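Local coordinates for protein phosphoribosylaminoimidazole carboxylase (Bombyx mori, PDB 4JA0) that probably carries out two steps of purine biosynthesis, the carboxylation of aminoimidazole ribonucleotide and the synthesis of SAICAR, with both activities in one chain, at residues 103-108 / 121-126; 146-151 / 158-163; 269-274 / 296-301. All blocks are in the same frame, centred on the assembly; numbering follows the deposited sequence.

Interactions 1 and 2 lie in the SAICAR synthetase portion of the chain, whereas interaction 3 belongs to the AIR carboxylase portion, its centre about 44 Å and about 49 Å from the centres of interactions 1 and 2. Interaction 3 is buried core, a parallel strand pair whose mainly aliphatic side chains suit a helix-flanked sheet. All three reach other subunits, but interactions 1 and 2 are only partly buried, and Phe-122 of interaction 1 packs on Glu-146 of interaction 2 in a third subunit. In 103-108 / 121-126, antiparallel backbone hydrogen bonds are accompanied by acid-paired arginines; in 146-151 / 158-163, isoleucines, an arginine stem and a water meet. No elements are shared.

Interaction 1: 103-108 / 121-126; sequences TRRLAT and GFRFTP. With SO4 (sulfate ion), chain J.
Arg-105 and Phe-124 face each other where the two segments run antiparallel, and the N of Phe-124 donates to the O of Arg-105 at 2.6 Å in a nearly straight bond (169°); further along, Gly-121 N donates a hydrogen bond to Ala-107 O at 2.8 Å, while the bond from Ala-107 N to Phe-122 O is weak. With a positive phi of 98°, Gly-121 takes a turn that a side chain would jam against the preceding carbonyl.

The Phe-124 ring is the apolar centre. Its CD1 lies 3.8 Å from CB of Arg-104, whose stem runs alongside the ring and points the same way, and its CZ meets the methyl of Ala-107, where a small residue leaves room for both phenylalanines. Phe-111 of helix 110-114 packs on Phe-124 edge-to-face. Away from the Phe-124 ring, Leu-106 lies beside Arg-123, pointing the same way, its CD2 3.6 Å from the CG of that arginine.

Arg-105 has CG anti to the backbone N (chi1 170°) and then bends at chi2 and chi3, which carries its guanidinium back to segment 121-126, where NH1 donates a weak bond to Phe-124 O at 2.9 Å. Its plane is nearly parallel to that of Arg-123, and NE of Arg-105 is 4.4 Å from NH2 of Arg-123. Glu-180 salt-bridges Arg-105, and Asp-319 of a second subunit salt-bridges Arg-123. Arg-104 extends instead to a sulfate ion, probably from the crystallisation liquor, at its guanidinium edge, NH1 reaching sulfate O2 at 3.3 Å, while Glu-130 holds its NE; Ser-110 N also binds the ion.

Acidic partners, one of them supplied by another subunit, probably offset the two neighbouring positive charges, while the sulfate site is consistent with a pocket able to accept a phosphate.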
loop_
_atom_site.group_PDB
_atom_site.type_symbol
_atom_site.label_atom_id
_atom_site.label_comp_id
_atom_site.label_asym_id
_atom_site.label_seq_id
_atom_site.Cartn_x
_atom_site.Cartn_y
_atom_site.Cartn_z
ATOM N N THR A 103 -46.086 -19.404 16.966
ATOM C CA THR A 103 -45.602 -18.575 15.848
ATOM C C THR A 103 -46.675 -18.466 14.781
ATOM O O THR A 103 -47.310 -19.463 14.456
ATOM C CB THR A 103 -44.312 -19.148 15.187
ATOM O OG1 THR A 103 -43.367 -19.498 16.198
ATOM C CG2 THR A 103 -43.664 -18.113 14.328
ATOM N N ARG A 104 -46.850 -17.268 14.229
ATOM C CA ARG A 104 -47.818 -17.024 13.164
ATOM C C ARG A 104 -47.177 -16.353 11.976
ATOM O O ARG A 104 -46.354 -15.466 12.142
ATOM C CB ARG A 104 -48.914 -16.089 13.658
ATOM C CG ARG A 104 -49.438 -16.442 15.009
ATOM C CD ARG A 104 -50.453 -15.427 15.452
ATOM N NE ARG A 104 -50.796 -15.615 16.857
ATOM C CZ ARG A 104 -51.731 -16.456 17.281
ATOM N NH1 ARG A 104 -52.427 -17.187 16.408
ATOM N NH2 ARG A 104 -51.969 -16.565 18.579
ATOM N N ARG A 105 -47.597 -16.728 10.775
ATOM C CA ARG A 105 -47.169 -16.016 9.577
ATOM C C ARG A 105 -48.310 -15.110 9.127
ATOM O O ARG A 105 -48.081 -14.016 8.621
ATOM C CB ARG A 105 -46.762 -17.015 8.471
ATOM C CG ARG A 105 -46.522 -16.404 7.093
ATOM C CD ARG A 105 -45.347 -15.437 7.083
ATOM N NE ARG A 105 -44.061 -16.123 7.044
ATOM C CZ ARG A 105 -42.887 -15.507 7.169
ATOM N NH1 ARG A 105 -42.851 -14.195 7.351
ATOM N NH2 ARG A 105 -41.752 -16.201 7.125
ATOM N N LEU A 106 -49.537 -15.560 9.372
ATOM C CA LEU A 106 -50.741 -14.847 8.977
ATOM C C LEU A 106 -51.560 -14.563 10.204
ATOM O O LEU A 106 -51.396 -15.231 11.223
ATOM C CB LEU A 106 -51.600 -15.731 8.079
ATOM C CG LEU A 106 -51.183 -16.036 6.656
ATOM C CD1 LEU A 106 -52.201 -16.925 6.046
ATOM C CD2 LEU A 106 -51.143 -14.740 5.889
ATOM N N ALA A 107 -52.461 -13.590 10.111
ATOM C CA ALA A 107 -53.435 -13.370 11.179
ATOM C C ALA A 107 -54.654 -14.290 10.992
ATOM O O ALA A 107 -55.370 -14.221 9.977
ATOM C CB ALA A 107 -53.862 -11.913 11.224
ATOM N N THR A 108 -54.875 -15.167 11.967
ATOM C CA THR A 108 -56.064 -16.006 11.961
ATOM C C THR A 108 -56.269 -16.540 13.363
ATOM O O THR A 108 -55.428 -16.316 14.235
ATOM C CB THR A 108 -55.930 -17.193 10.991
ATOM O OG1 THR A 108 -57.225 -17.747 10.720
ATOM C CG2 THR A 108 -55.025 -18.261 11.594
ATOM N N GLY A 121 -55.512 -13.002 7.406
ATOM C CA GLY A 121 -54.570 -13.094 6.304
ATOM C C GLY A 121 -53.485 -12.031 6.339
ATOM O O GLY A 121 -52.584 -12.063 5.500
ATOM N N PHE A 122 -53.553 -11.113 7.310
ATOM C CA PHE A 122 -52.508 -10.105 7.506
ATOM C C PHE A 122 -51.183 -10.768 7.808
ATOM O O PHE A 122 -51.079 -11.536 8.773
ATOM C CB PHE A 122 -52.863 -9.158 8.645
ATOM C CG PHE A 122 -51.782 -8.160 8.967
ATOM C CD1 PHE A 122 -51.807 -6.884 8.419
ATOM C CD2 PHE A 122 -50.744 -8.488 9.829
ATOM C CE1 PHE A 122 -50.814 -5.946 8.721
ATOM C CE2 PHE A 122 -49.747 -7.561 10.129
ATOM C CZ PHE A 122 -49.794 -6.286 9.581
ATOM N N ARG A 123 -50.162 -10.432 7.015
ATOM C CA ARG A 123 -48.903 -11.182 7.032
ATOM C C ARG A 123 -47.875 -10.641 8.034
ATOM O O ARG A 123 -47.618 -9.443 8.119
ATOM C CB ARG A 123 -48.313 -11.262 5.619
ATOM C CG ARG A 123 -49.208 -12.023 4.647
ATOM C CD ARG A 123 -48.496 -12.392 3.372
ATOM N NE ARG A 123 -47.581 -13.507 3.600
ATOM C CZ ARG A 123 -47.929 -14.788 3.563
ATOM N NH1 ARG A 123 -49.180 -15.133 3.288
ATOM N NH2 ARG A 123 -47.022 -15.726 3.789
ATOM N N PHE A 124 -47.293 -11.557 8.792
ATOM C CA PHE A 124 -46.352 -11.192 9.826
ATOM C C PHE A 124 -44.938 -11.385 9.345
ATOM O O PHE A 124 -44.453 -12.507 9.157
ATOM C CB PHE A 124 -46.590 -12.011 11.083
ATOM C CG PHE A 124 -47.876 -11.704 11.741
ATOM C CD1 PHE A 124 -48.798 -12.702 11.995
ATOM C CD2 PHE A 124 -48.166 -10.402 12.126
ATOM C CE1 PHE A 124 -49.993 -12.410 12.630
ATOM C CE2 PHE A 124 -49.366 -10.095 12.757
ATOM C CZ PHE A 124 -50.282 -11.101 13.011
ATOM N N THR A 125 -44.269 -10.264 9.171
ATOM C CA THR A 125 -42.923 -10.295 8.687
ATOM C C THR A 125 -42.013 -9.477 9.594
ATOM O O THR A 125 -42.071 -8.247 9.584
ATOM C CB THR A 125 -42.854 -9.741 7.261
ATOM O OG1 THR A 125 -43.546 -10.595 6.337
ATOM C CG2 THR A 125 -41.493 -9.747 6.900
ATOM N N PRO A 126 -41.166 -10.144 10.391
ATOM C CA PRO A 126 -40.935 -11.581 10.506
ATOM C C PRO A 126 -42.111 -12.258 11.217
ATOM O O PRO A 126 -43.033 -11.561 11.657
ATOM C CB PRO A 126 -39.651 -11.644 11.352
ATOM C CG PRO A 126 -39.696 -10.492 12.162
ATOM C CD PRO A 126 -40.324 -9.406 11.346
HETATM S S SO4 J . -55.049 -19.462 18.209
HETATM O O1 SO4 J . -56.311 -20.185 18.344
HETATM O O2 SO4 J . -55.340 -18.267 17.429
HETATM O O3 SO4 J . -54.531 -19.100 19.531
HETATM O O4 SO4 J . -54.044 -20.264 17.503
#

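Interaction 2: 146-151 / 158-163; sequences EQIISA and LLIGRD
Ile-149 supplies most of the apolar contact, laying its longer branch across the start of helix 162-183. Its CG1 is 3.7 Å from the C of Gly-161, and its CD1 comes 3.5 Å from NE of Arg-162, the two side chains crossing at about a right angle. Arginine suits this place because its long stem can cover a hydrocarbon while its charged end leads on. With chi1 at -173° the Arg-162 chain starts out away from its own backbone N, and two later bends fold it back over helix 145-150. A second apolar meeting, Ile-148 CG2 with Ile-160 CG2 at 4.3 Å, lies on the inner side, where Val-165 and Met-168 of the long helix and Trp-143 add further cover. Branched isoleucines give this side a broad hydrocarbon surface.

In the fold, helix 145-150 is followed by a small antiparallel pair, 154-155 with 158-159, and then by helix 162-183. Gly-161 is the N-cap of that helix, and its backbone N is hydrogen-bonded to the carboxylate of Glu-164.

Polar contact between the segments is made through one water, which donates to Ile-148 O at 2.6 Å and to Ile-160 O at 2.9 Å. It thus links a carbonyl of the short helix to one just ahead of the long helix, with no direct hydrogen bond between the segments.

Charge plays a looser part. NH2 of Arg-162 approaches CG of Glu-146 at 3.6 Å, with that carbon at the edge of the guanidinium, but the charged atoms do not come within salt-bridge distance. The Glu-146 carboxylate instead appears to pair with Lys-128 of a third subunit, though the position of OE2 is not certain, and Phe-122 of that subunit packs against both Glu-146 and Arg-162.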
loop_
_atom_site.group_PDB
_atom_site.type_symbol
_atom_site.label_atom_id
_atom_site.label_comp_id
_atom_site.label_asym_id
_atom_site.label_seq_id
_atom_site.Cartn_x
_atom_site.Cartn_y
_atom_site.Cartn_z
ATOM N N GLU A 146 -41.512 -10.267 29.702
ATOM C CA GLU A 146 -41.300 -9.737 31.045
ATOM C C GLU A 146 -41.964 -10.633 32.093
ATOM O O GLU A 146 -41.363 -10.947 33.126
ATOM C CB GLU A 146 -41.852 -8.304 31.160
ATOM C CG GLU A 146 -41.086 -7.212 30.405
ATOM C CD GLU A 146 -41.445 -7.093 28.925
ATOM O OE1 GLU A 146 -42.213 -7.939 28.407
ATOM O OE2 GLU A 146 -40.966 -6.130 28.282
ATOM N N GLN A 147 -43.197 -11.062 31.817
ATOM C CA GLN A 147 -43.907 -11.955 32.734
ATOM C C GLN A 147 -43.167 -13.273 32.941
ATOM O O GLN A 147 -43.036 -13.757 34.073
ATOM C CB GLN A 147 -45.337 -12.208 32.261
ATOM C CG GLN A 147 -46.241 -11.002 32.443
ATOM C CD GLN A 147 -47.646 -11.218 31.902
ATOM O OE1 GLN A 147 -47.879 -11.106 30.694
ATOM N NE2 GLN A 147 -48.597 -11.479 32.798
ATOM N N ILE A 148 -42.643 -13.838 31.862
ATOM C CA ILE A 148 -41.897 -15.070 31.991
ATOM C C ILE A 148 -40.649 -14.876 32.853
ATOM O O ILE A 148 -40.371 -15.682 33.741
ATOM C CB ILE A 148 -41.510 -15.617 30.621
ATOM C CG1 ILE A 148 -42.789 -15.836 29.798
ATOM C CG2 ILE A 148 -40.710 -16.892 30.779
ATOM C CD1 ILE A 148 -42.585 -16.443 28.412
ATOM N N ILE A 149 -39.942 -13.773 32.654
ATOM C CA ILE A 149 -38.736 -13.519 33.432
ATOM C C ILE A 149 -39.051 -13.242 34.908
ATOM O O ILE A 149 -38.389 -13.764 35.804
ATOM C CB ILE A 149 -37.879 -12.363 32.812
ATOM C CG1 ILE A 149 -36.965 -12.904 31.721
ATOM C CG2 ILE A 149 -37.019 -11.670 33.857
ATOM C CD1 ILE A 149 -37.611 -12.979 30.387
ATOM N N SER A 150 -40.062 -12.426 35.167
ATOM C CA SER A 150 -40.369 -12.095 36.544
ATOM C C SER A 150 -40.937 -13.315 37.280
ATOM O O SER A 150 -40.871 -13.393 38.503
ATOM C CB SER A 150 -41.318 -10.892 36.609
ATOM O OG SER A 150 -40.700 -9.705 36.107
ATOM N N ALA A 151 -41.410 -14.306 36.527
ATOM C CA ALA A 151 -41.975 -15.520 37.110
ATOM C C ALA A 151 -40.900 -16.379 37.765
ATOM O O ALA A 151 -41.199 -17.217 38.620
ATOM C CB ALA A 151 -42.675 -16.318 36.043
ATOM N N LEU A 158 -31.464 -24.804 35.823
ATOM C CA LEU A 158 -31.445 -23.704 34.879
ATOM C C LEU A 158 -32.575 -22.752 35.221
ATOM O O LEU A 158 -33.759 -23.061 35.064
ATOM C CB LEU A 158 -31.590 -24.201 33.435
ATOM C CG LEU A 158 -31.556 -23.080 32.401
ATOM C CD1 LEU A 158 -30.191 -22.422 32.354
ATOM C CD2 LEU A 158 -31.973 -23.577 31.046
ATOM N N LEU A 159 -32.193 -21.588 35.705
ATOM C CA LEU A 159 -33.139 -20.524 35.916
ATOM C C LEU A 159 -33.370 -19.800 34.579
ATOM O O LEU A 159 -32.420 -19.434 33.871
ATOM C CB LEU A 159 -32.585 -19.591 36.999
ATOM C CG LEU A 159 -33.417 -18.388 37.393
ATOM C CD1 LEU A 159 -33.306 -18.104 38.886
ATOM C CD2 LEU A 159 -32.904 -17.202 36.587
ATOM N N ILE A 160 -34.636 -19.596 34.236
ATOM C CA ILE A 160 -35.001 -18.992 32.952
ATOM C C ILE A 160 -35.032 -17.477 32.997
ATOM O O ILE A 160 -35.992 -16.878 33.517
ATOM C CB ILE A 160 -36.378 -19.488 32.466
ATOM C CG1 ILE A 160 -36.343 -20.994 32.241
ATOM C CG2 ILE A 160 -36.810 -18.766 31.191
ATOM C CD1 ILE A 160 -37.222 -21.417 31.128
ATOM N N GLY A 161 -33.986 -16.856 32.457
ATOM C CA GLY A 161 -33.914 -15.404 32.364
ATOM C C GLY A 161 -34.067 -14.973 30.913
ATOM O O GLY A 161 -34.362 -15.802 30.039
ATOM N N ARG A 162 -33.809 -13.697 30.639
ATOM C CA ARG A 162 -34.000 -13.162 29.297
ATOM C C ARG A 162 -33.140 -13.909 28.251
ATOM O O ARG A 162 -33.543 -14.073 27.106
ATOM C CB ARG A 162 -33.723 -11.650 29.291
ATOM C CG ARG A 162 -34.050 -10.956 27.994
ATOM C CD ARG A 162 -35.551 -10.907 27.727
ATOM N NE ARG A 162 -36.301 -10.189 28.764
ATOM C CZ ARG A 162 -37.355 -9.400 28.528
ATOM N NH1 ARG A 162 -37.782 -9.208 27.283
ATOM N NH2 ARG A 162 -37.979 -8.785 29.531
ATOM N N ASP A 163 -31.980 -14.404 28.651
ATOM C CA ASP A 163 -31.149 -15.136 27.715
ATOM C C ASP A 163 -31.856 -16.414 27.272
ATOM O O ASP A 163 -31.922 -16.728 26.083
ATOM C CB ASP A 163 -29.763 -15.417 28.336
ATOM C CG ASP A 163 -28.853 -14.180 28.334
ATOM O OD1 ASP A 163 -29.002 -13.348 27.406
ATOM O OD2 ASP A 163 -28.039 -14.009 29.285
HETATM O O HOH W 1 -38.618 -17.449 34.496
#

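Interaction 3: 269-274 / 296-301; sequences VVVFMG and VDLRVT
Val-271 and Leu-298 point the same way from adjacent strands, with CB of Val-271 3.8 Å from CD2 of Leu-298, and Val-296 and Val-269 continue this aliphatic face. At its far end, CG of Met-273 sits between the backbone N and the carbonyl carbon (chi1 58°), where it lies 3.6 Å from CG2 of Val-300; beta-branched and long apolar residues suit a face covered by a helix.

On the reverse face the Phe-272 ring receives the Thr-301 methyl over one side, CG2 lying 4.2 Å from the ring centroid, while Arg-299 CG meets its edge. Replacing Phe-272 by an alanine is likely to leave the Thr-301 methyl without the face it lies on and the Arg-299 stem without its apolar neighbour.

Between the faces runs the parallel backbone ladder: Val-271 N donates to Asp-297 O at 2.8 Å (171°), and Arg-299 N to Val-271 O at 2.8 Å. At the polar rim, Asp-297 and Arg-299 both hydrogen-bond the Tyr-317 hydroxyl, and Arg-299 salt-bridges Asp-417 of a fourth subunit.

These strands belong to a beta-alpha-beta unit: helix 279-291 covers the Leu-298 and Met-273 face, helix 307-317 the Phe-272 face, and strand 323-329 flanks 267-273 in the five-stranded parallel sheet.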
loop_
_atom_site.group_PDB
_atom_site.type_symbol
_atom_site.label_atom_id
_atom_site.label_comp_id
_atom_site.label_asym_id
_atom_site.label_seq_id
_atom_site.Cartn_x
_atom_site.Cartn_y
_atom_site.Cartn_z
ATOM N N VAL A 269 -20.463 -29.489 -5.093
ATOM C CA VAL A 269 -19.530 -28.389 -4.924
ATOM C C VAL A 269 -18.172 -28.950 -5.318
ATOM O O VAL A 269 -17.719 -29.963 -4.767
ATOM C CB VAL A 269 -19.497 -27.882 -3.456
ATOM C CG1 VAL A 269 -18.304 -27.014 -3.213
ATOM C CG2 VAL A 269 -20.755 -27.138 -3.128
ATOM N N VAL A 270 -17.552 -28.345 -6.323
ATOM C CA VAL A 270 -16.232 -28.791 -6.755
ATOM C C VAL A 270 -15.189 -27.728 -6.419
ATOM O O VAL A 270 -15.328 -26.565 -6.819
ATOM C CB VAL A 270 -16.201 -29.103 -8.266
ATOM C CG1 VAL A 270 -14.877 -29.726 -8.641
ATOM C CG2 VAL A 270 -17.336 -30.035 -8.627
ATOM N N VAL A 271 -14.153 -28.118 -5.682
ATOM C CA VAL A 271 -13.055 -27.208 -5.403
ATOM C C VAL A 271 -11.864 -27.526 -6.301
ATOM O O VAL A 271 -11.276 -28.593 -6.186
ATOM C CB VAL A 271 -12.619 -27.300 -3.939
ATOM C CG1 VAL A 271 -11.623 -26.204 -3.629
ATOM C CG2 VAL A 271 -13.821 -27.165 -3.023
ATOM N N PHE A 272 -11.499 -26.612 -7.195
ATOM C CA PHE A 272 -10.283 -26.794 -7.991
ATOM C C PHE A 272 -9.129 -26.089 -7.302
ATOM O O PHE A 272 -9.200 -24.872 -7.080
ATOM C CB PHE A 272 -10.423 -26.170 -9.384
ATOM C CG PHE A 272 -11.284 -26.947 -10.332
ATOM C CD1 PHE A 272 -11.679 -28.242 -10.049
ATOM C CD2 PHE A 272 -11.680 -26.378 -11.530
ATOM C CE1 PHE A 272 -12.474 -28.948 -10.947
ATOM C CE2 PHE A 272 -12.476 -27.073 -12.421
ATOM C CZ PHE A 272 -12.872 -28.357 -12.130
ATOM N N MET A 273 -8.073 -26.822 -6.959
ATOM C CA MET A 273 -6.857 -26.171 -6.484
ATOM C C MET A 273 -5.787 -26.255 -7.580
ATOM O O MET A 273 -5.628 -27.298 -8.229
ATOM C CB MET A 273 -6.360 -26.800 -5.185
ATOM C CG MET A 273 -6.101 -28.253 -5.348
ATOM S SD MET A 273 -6.260 -29.260 -3.878
ATOM C CE MET A 273 -4.673 -28.938 -3.170
ATOM N N GLY A 274 -5.065 -25.154 -7.789
ATOM C CA GLY A 274 -4.037 -25.079 -8.822
ATOM C C GLY A 274 -2.772 -25.869 -8.527
ATOM O O GLY A 274 -1.993 -26.178 -9.430
ATOM N N VAL A 296 -18.944 -32.640 -1.758
ATOM C CA VAL A 296 -17.778 -31.899 -2.153
ATOM C C VAL A 296 -16.754 -32.797 -2.809
ATOM O O VAL A 296 -16.375 -33.822 -2.245
ATOM C CB VAL A 296 -17.142 -31.261 -0.922
ATOM C CG1 VAL A 296 -16.009 -30.296 -1.322
ATOM C CG2 VAL A 296 -18.201 -30.576 -0.140
ATOM N N ASP A 297 -16.266 -32.365 -3.971
ATOM C CA ASP A 297 -15.132 -32.998 -4.629
ATOM C C ASP A 297 -13.945 -32.053 -4.614
ATOM O O ASP A 297 -14.078 -30.862 -4.919
ATOM C CB ASP A 297 -15.449 -33.346 -6.080
ATOM C CG ASP A 297 -15.946 -34.744 -6.242
ATOM O OD1 ASP A 297 -15.752 -35.546 -5.301
ATOM O OD2 ASP A 297 -16.484 -35.046 -7.331
ATOM N N LEU A 298 -12.785 -32.589 -4.254
ATOM C CA LEU A 298 -11.538 -31.843 -4.325
ATOM C C LEU A 298 -10.784 -32.252 -5.587
ATOM O O LEU A 298 -10.493 -33.431 -5.786
ATOM C CB LEU A 298 -10.679 -32.126 -3.095
ATOM C CG LEU A 298 -11.240 -31.710 -1.736
ATOM C CD1 LEU A 298 -10.222 -31.957 -0.625
ATOM C CD2 LEU A 298 -11.669 -30.249 -1.757
ATOM N N ARG A 299 -10.459 -31.289 -6.439
ATOM C CA ARG A 299 -9.724 -31.606 -7.651
ATOM C C ARG A 299 -8.474 -30.742 -7.792
ATOM O O ARG A 299 -8.443 -29.604 -7.350
ATOM C CB ARG A 299 -10.622 -31.456 -8.887
ATOM C CG ARG A 299 -11.951 -32.153 -8.784
ATOM C CD ARG A 299 -11.764 -33.645 -8.693
ATOM N NE ARG A 299 -10.929 -34.113 -9.783
ATOM C CZ ARG A 299 -11.405 -34.549 -10.947
ATOM N NH1 ARG A 299 -12.716 -34.571 -11.165
ATOM N NH2 ARG A 299 -10.565 -34.943 -11.899
ATOM N N VAL A 300 -7.442 -31.294 -8.409
ATOM C CA VAL A 300 -6.231 -30.545 -8.647
ATOM C C VAL A 300 -6.093 -30.319 -10.149
ATOM O O VAL A 300 -6.136 -31.264 -10.915
ATOM C CB VAL A 300 -4.989 -31.294 -8.094
ATOM C CG1 VAL A 300 -3.692 -30.513 -8.376
ATOM C CG2 VAL A 300 -5.141 -31.533 -6.607
ATOM N N THR A 301 -5.964 -29.059 -10.553
ATOM C CA THR A 301 -5.712 -28.670 -11.937
ATOM C C THR A 301 -5.280 -27.212 -12.028
ATOM O O THR A 301 -5.729 -26.361 -11.252
ATOM C CB THR A 301 -6.922 -28.898 -12.872
ATOM O OG1 THR A 301 -6.522 -28.669 -14.236
ATOM C CG2 THR A 301 -8.086 -27.970 -12.504
#